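Local structure of SusD homolog (Bacteroides thetaiotaomicron VPI-5482, 3IHV) at residues 147-159 against 522-534. The protein probably binds glycans at the bacterial cell surface, as a SusD-family protein associated with the outer membrane. Residues are numbered along the deposited sequence; the frame is centred on the assembly and turned at random.
With EDO (1,2-ethanediol), chain J; EDO (1,2-ethanediol), chain I.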
loop_
_atom_site.group_PDB
_atom_site.type_symbol
_atom_site.label_atom_id
_atom_site.label_comp_id
_atom_site.label_asym_id
_atom_site.label_seq_id
_atom_site.Cartn_x
_atom_site.Cartn_y
_atom_site.Cartn_z
ATOM N N SER A 147 -0.316 -21.632 17.367
ATOM C CA SER A 147 0.673 -20.637 17.768
ATOM C C SER A 147 1.436 -21.020 19.027
ATOM O O SER A 147 2.478 -20.459 19.308
ATOM C CB SER A 147 0.008 -19.279 17.973
ATOM O OG SER A 147 -0.666 -18.916 16.794
ATOM N N ASN A 148 0.894 -21.957 19.805
ATOM C CA ASN A 148 1.530 -22.387 21.032
ATOM C C ASN A 148 2.242 -23.734 20.930
ATOM O O ASN A 148 2.758 -24.244 21.924
ATOM C CB ASN A 148 0.501 -22.337 22.156
ATOM C CG ASN A 148 0.070 -20.901 22.417
ATOM O OD1 ASN A 148 0.925 -20.007 22.522
ATOM N ND2 ASN A 148 -1.227 -20.655 22.408
ATOM N N GLN A 149 2.283 -24.290 19.722
ATOM C CA GLN A 149 2.964 -25.568 19.497
ATOM C C GLN A 149 4.482 -25.350 19.479
ATOM O O GLN A 149 4.979 -24.250 19.186
ATOM C CB GLN A 149 2.572 -26.194 18.142
ATOM C CG GLN A 149 1.184 -26.689 18.003
ATOM C CD GLN A 149 0.879 -27.157 16.589
ATOM O OE1 GLN A 149 1.750 -27.170 15.654
ATOM N NE2 GLN A 149 -0.357 -27.523 16.398
ATOM N N ASN A 150 5.226 -26.421 19.710
ATOM C CA ASN A 150 6.674 -26.390 19.598
ATOM C C ASN A 150 7.026 -25.963 18.157
ATOM O O ASN A 150 6.514 -26.533 17.204
ATOM C CB ASN A 150 7.219 -27.775 19.902
ATOM C CG ASN A 150 8.706 -27.784 20.069
ATOM O OD1 ASN A 150 9.450 -27.370 19.168
ATOM N ND2 ASN A 150 9.161 -28.281 21.205
ATOM N N PRO A 151 7.911 -24.966 17.985
ATOM C CA PRO A 151 8.214 -24.530 16.609
ATOM C C PRO A 151 8.933 -25.543 15.711
ATOM O O PRO A 151 8.999 -25.315 14.489
ATOM C CB PRO A 151 9.029 -23.268 16.796
ATOM C CG PRO A 151 9.395 -23.225 18.195
ATOM C CD PRO A 151 8.613 -24.173 18.995
ATOM N N ALA A 152 9.407 -26.657 16.271
ATOM C CA ALA A 152 9.964 -27.721 15.450
ATOM C C ALA A 152 8.862 -28.348 14.590
ATOM O O ALA A 152 9.159 -29.058 13.632
ATOM C CB ALA A 152 10.678 -28.782 16.312
ATOM N N THR A 153 7.598 -28.106 14.961
ATOM C CA THR A 153 6.442 -28.630 14.231
ATOM C C THR A 153 5.991 -27.754 13.059
ATOM O O THR A 153 5.203 -28.205 12.241
ATOM C CB THR A 153 5.222 -28.828 15.156
ATOM O OG1 THR A 153 4.734 -27.531 15.563
ATOM C CG2 THR A 153 5.537 -29.827 16.320
ATOM N N TYR A 154 6.510 -26.526 12.968
ATOM C CA TYR A 154 6.112 -25.592 11.919
ATOM C C TYR A 154 6.732 -25.893 10.574
ATOM O O TYR A 154 7.912 -26.136 10.468
ATOM C CB TYR A 154 6.448 -24.154 12.284
ATOM C CG TYR A 154 5.721 -23.623 13.490
ATOM C CD1 TYR A 154 4.469 -24.119 13.861
ATOM C CD2 TYR A 154 6.258 -22.582 14.223
ATOM C CE1 TYR A 154 3.797 -23.595 14.956
ATOM C CE2 TYR A 154 5.587 -22.044 15.308
ATOM C CZ TYR A 154 4.375 -22.558 15.672
ATOM O OH TYR A 154 3.727 -22.023 16.739
ATOM N N VAL A 155 5.892 -25.875 9.553
ATOM C CA VAL A 155 6.351 -26.091 8.200
ATOM C C VAL A 155 5.767 -25.016 7.302
ATOM O O VAL A 155 4.639 -24.521 7.522
ATOM C CB VAL A 155 5.977 -27.473 7.648
ATOM C CG1 VAL A 155 6.661 -28.579 8.454
ATOM C CG2 VAL A 155 4.479 -27.668 7.616
ATOM N N GLN A 156 6.551 -24.640 6.309
ATOM C CA GLN A 156 6.131 -23.670 5.320
ATOM C C GLN A 156 5.191 -24.345 4.344
ATOM O O GLN A 156 5.433 -25.479 3.951
ATOM C CB GLN A 156 7.373 -23.148 4.602
ATOM C CG GLN A 156 8.184 -22.215 5.483
ATOM C CD GLN A 156 9.631 -22.142 5.044
ATOM O OE1 GLN A 156 10.334 -23.162 5.004
ATOM N NE2 GLN A 156 10.092 -20.932 4.716
ATOM N N SER A 157 4.109 -23.664 3.975
ATOM C CA SER A 157 3.173 -24.190 2.982
ATOM C C SER A 157 3.538 -23.702 1.581
ATOM O O SER A 157 4.119 -22.645 1.428
ATOM C CB SER A 157 1.736 -23.755 3.315
ATOM O OG SER A 157 1.213 -24.604 4.337
ATOM N N ALA A 158 3.162 -24.475 0.576
ATOM C CA ALA A 158 3.265 -24.041 -0.815
ATOM C C ALA A 158 2.470 -22.720 -0.955
ATOM O O ALA A 158 1.374 -22.590 -0.393
ATOM C CB ALA A 158 2.683 -25.128 -1.756
ATOM N N PRO A 159 2.994 -21.741 -1.695
ATOM C CA PRO A 159 2.273 -20.480 -1.808
ATOM C C PRO A 159 0.848 -20.655 -2.355
ATOM O O PRO A 159 -0.036 -19.895 -1.991
ATOM C CB PRO A 159 3.134 -19.651 -2.763
ATOM C CG PRO A 159 4.098 -20.606 -3.364
ATOM C CD PRO A 159 4.298 -21.685 -2.385
ATOM N N ASP A 522 13.477 -16.599 13.244
ATOM C CA ASP A 522 12.530 -17.685 12.989
ATOM C C ASP A 522 13.170 -18.887 12.338
ATOM O O ASP A 522 12.853 -20.024 12.685
ATOM C CB ASP A 522 11.316 -17.150 12.219
ATOM C CG ASP A 522 10.636 -16.029 12.975
ATOM O OD1 ASP A 522 9.802 -16.333 13.851
ATOM O OD2 ASP A 522 11.011 -14.863 12.831
HETATM N N MSE A 523 14.128 -18.660 11.448
HETATM C CA MSE A 523 14.912 -19.755 10.874
HETATM C C MSE A 523 15.572 -20.556 11.986
HETATM O O MSE A 523 15.542 -21.801 11.990
HETATM C CB MSE A 523 16.012 -19.199 9.946
HETATM C CG MSE A 523 15.494 -18.555 8.668
HETATM SE SE MSE A 523 14.662 -19.857 7.463
HETATM C CE MSE A 523 15.939 -21.211 7.485
ATOM N N ASP A 524 16.172 -19.826 12.929
ATOM C CA ASP A 524 16.865 -20.415 14.057
ATOM C C ASP A 524 15.967 -21.217 15.009
ATOM O O ASP A 524 16.459 -22.102 15.696
ATOM C CB ASP A 524 17.601 -19.334 14.867
ATOM C CG ASP A 524 18.794 -18.732 14.111
ATOM O OD1 ASP A 524 19.237 -19.284 13.098
ATOM O OD2 ASP A 524 19.297 -17.697 14.545
ATOM N N LEU A 525 14.694 -20.868 15.085
ATOM C CA LEU A 525 13.756 -21.550 15.972
ATOM C C LEU A 525 12.954 -22.674 15.310
ATOM O O LEU A 525 12.424 -23.503 16.019
ATOM C CB LEU A 525 12.766 -20.550 16.548
ATOM C CG LEU A 525 13.320 -19.549 17.562
ATOM C CD1 LEU A 525 12.295 -18.443 17.772
ATOM C CD2 LEU A 525 13.672 -20.250 18.844
ATOM N N CYS A 526 12.893 -22.706 13.980
ATOM C CA CYS A 526 12.032 -23.644 13.249
ATOM C C CYS A 526 12.921 -24.509 12.345
ATOM O O CYS A 526 13.245 -24.126 11.215
ATOM C CB CYS A 526 11.029 -22.846 12.441
ATOM S SG CYS A 526 9.965 -21.769 13.456
ATOM N N ILE A 527 13.326 -25.645 12.874
ATOM C CA ILE A 527 14.274 -26.528 12.228
ATOM C C ILE A 527 13.830 -27.044 10.849
ATOM O O ILE A 527 14.688 -27.439 10.068
ATOM C CB ILE A 527 14.642 -27.698 13.168
ATOM C CG1 ILE A 527 15.969 -28.358 12.771
ATOM C CG2 ILE A 527 13.468 -28.702 13.239
ATOM C CD1 ILE A 527 16.536 -29.306 13.870
ATOM N N GLN A 528 12.535 -27.036 10.535
ATOM C CA GLN A 528 12.088 -27.515 9.209
ATOM C C GLN A 528 12.063 -26.403 8.157
ATOM O O GLN A 528 11.797 -26.680 6.995
ATOM C CB GLN A 528 10.690 -28.131 9.282
ATOM C CG GLN A 528 10.616 -29.323 10.247
ATOM C CD GLN A 528 9.349 -30.117 10.044
ATOM O OE1 GLN A 528 9.170 -30.739 8.997
ATOM N NE2 GLN A 528 8.466 -30.119 11.048
ATOM N N PHE A 529 12.308 -25.152 8.542
ATOM C CA PHE A 529 12.241 -24.056 7.563
ATOM C C PHE A 529 13.412 -24.074 6.612
ATOM O O PHE A 529 14.513 -24.478 6.988
ATOM C CB PHE A 529 12.306 -22.698 8.272
ATOM C CG PHE A 529 11.011 -22.206 8.841
ATOM C CD1 PHE A 529 9.889 -23.033 8.963
ATOM C CD2 PHE A 529 10.931 -20.886 9.313
ATOM C CE1 PHE A 529 8.739 -22.562 9.512
ATOM C CE2 PHE A 529 9.749 -20.408 9.861
ATOM C CZ PHE A 529 8.661 -21.265 9.967
ATOM N N ASN A 530 13.135 -23.602 5.394
ATOM C CA ASN A 530 14.125 -23.330 4.369
ATOM C C ASN A 530 14.095 -21.819 4.139
ATOM O O ASN A 530 13.025 -21.196 4.067
ATOM C CB ASN A 530 13.785 -24.040 3.062
ATOM C CG ASN A 530 14.068 -25.533 3.109
ATOM O OD1 ASN A 530 15.040 -25.991 3.742
ATOM N ND2 ASN A 530 13.266 -26.304 2.369
ATOM N N GLN A 531 15.286 -21.233 4.048
ATOM C CA GLN A 531 15.448 -19.837 3.734
ATOM C C GLN A 531 15.134 -19.623 2.235
ATOM O O GLN A 531 15.279 -20.529 1.433
ATOM C CB GLN A 531 16.873 -19.374 4.081
ATOM C CG GLN A 531 17.144 -17.892 3.809
ATOM C CD GLN A 531 16.158 -16.977 4.492
ATOM O OE1 GLN A 531 15.135 -16.607 3.892
ATOM N NE2 GLN A 531 16.406 -16.663 5.752
ATOM N N ASN A 532 14.690 -18.427 1.902
ATOM C CA ASN A 532 14.349 -18.071 0.531
ATOM C C ASN A 532 15.562 -18.057 -0.400
ATOM O O ASN A 532 16.683 -17.903 0.048
ATOM C CB ASN A 532 13.607 -16.726 0.521
ATOM C CG ASN A 532 12.200 -16.850 1.041
ATOM O OD1 ASN A 532 11.572 -17.907 0.889
ATOM N ND2 ASN A 532 11.699 -15.793 1.664
ATOM N N PRO A 533 15.324 -18.192 -1.707
ATOM C CA PRO A 533 16.437 -18.246 -2.675
ATOM C C PRO A 533 17.413 -17.088 -2.539
ATOM O O PRO A 533 17.003 -15.931 -2.382
ATOM C CB PRO A 533 15.710 -18.236 -4.038
ATOM C CG PRO A 533 14.382 -18.903 -3.730
ATOM C CD PRO A 533 14.015 -18.348 -2.365
ATOM N N LYS A 534 18.690 -17.456 -2.498
ATOM C CA LYS A 534 19.826 -16.514 -2.411
ATOM C C LYS A 534 19.951 -15.723 -1.116
ATOM O O LYS A 534 20.834 -14.856 -0.993
ATOM C CB LYS A 534 19.904 -15.589 -3.645
ATOM C CG LYS A 534 20.382 -16.323 -4.892
ATOM C CD LYS A 534 20.462 -15.391 -6.085
ATOM C CE LYS A 534 21.038 -16.073 -7.311
ATOM N NZ LYS A 534 20.170 -17.153 -7.842
HETATM C C1 EDO J . 9.161 -19.261 15.757
HETATM O O1 EDO J . 8.692 -18.589 14.576
HETATM C C2 EDO J . 8.418 -18.761 16.974
HETATM O O2 EDO J . 7.022 -18.763 16.697
HETATM C C1 EDO I . 5.605 -18.528 13.335
HETATM O O1 EDO I . 5.473 -17.256 13.931
HETATM C C2 EDO I . 6.247 -18.386 11.993
HETATM O O2 EDO I . 7.678 -18.430 12.120
HETATM O O HOH W 1 10.162 -26.128 12.022
HETATM O O HOH W 2 5.385 -30.626 11.281
HETATM O O HOH W 3 9.187 -25.764 5.956
#
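Gln156 and Asn530 are joined by a pair of hydrogen bonds in which one side-chain amide reads the backbone of the opposing loop. OE1 of Gln156 accepts a hydrogen bond from Asn530 N at 2.9 Å, nearly straight at 172° though tilted from the carbonyl plane, while NE2 of Gln156 gives to Asn530 O at 3.0 Å. NE2 also donates to Asn137 O, and a water bonded to Gln156 OE1, Gln156 N and Gln528 O further ties the amide down. The second side-chain amide works the other way: Gln528 NE2 donates to Ala152 O at 2.9 Å, in the carbonyl plane. Another water links Pro151 O and Tyr154 O to Gln528 N, at the type I turn from Cys526 to Phe529.

Apolar packing centres on the Phe529 and Tyr154 rings. With Gln156 CG anti to the carbonyl carbon (chi1 -73°) and the chain extended beyond it, CG makes a CH-pi contact over one Phe529 face, 4.3 Å from the centroid, and the amide, stacked at 26° to the ring, is carried on to Asn530. With an alanine here, Asn530 N and O would probably lose these two partners, and the Phe529 ring the CG that packs on that face. Cys526 CB sits over the opposite face. Cys526 SG meets the Tyr154 ring at its edge, 3.9 Å from CD2, and touches Pro151 CB; Tyr154 OH bonds to Met146 O.

The contact lies at the surface, between the 147-159 loop with its 3-10 turn and the end of helix 520-525 with the tail that follows. Residues 147-159 connect helices 144-147 and 159-176, so the C-terminal tail is fastened onto the N-terminal helical part, with Asp522 against helix 75-101 and Phe529 against Val139.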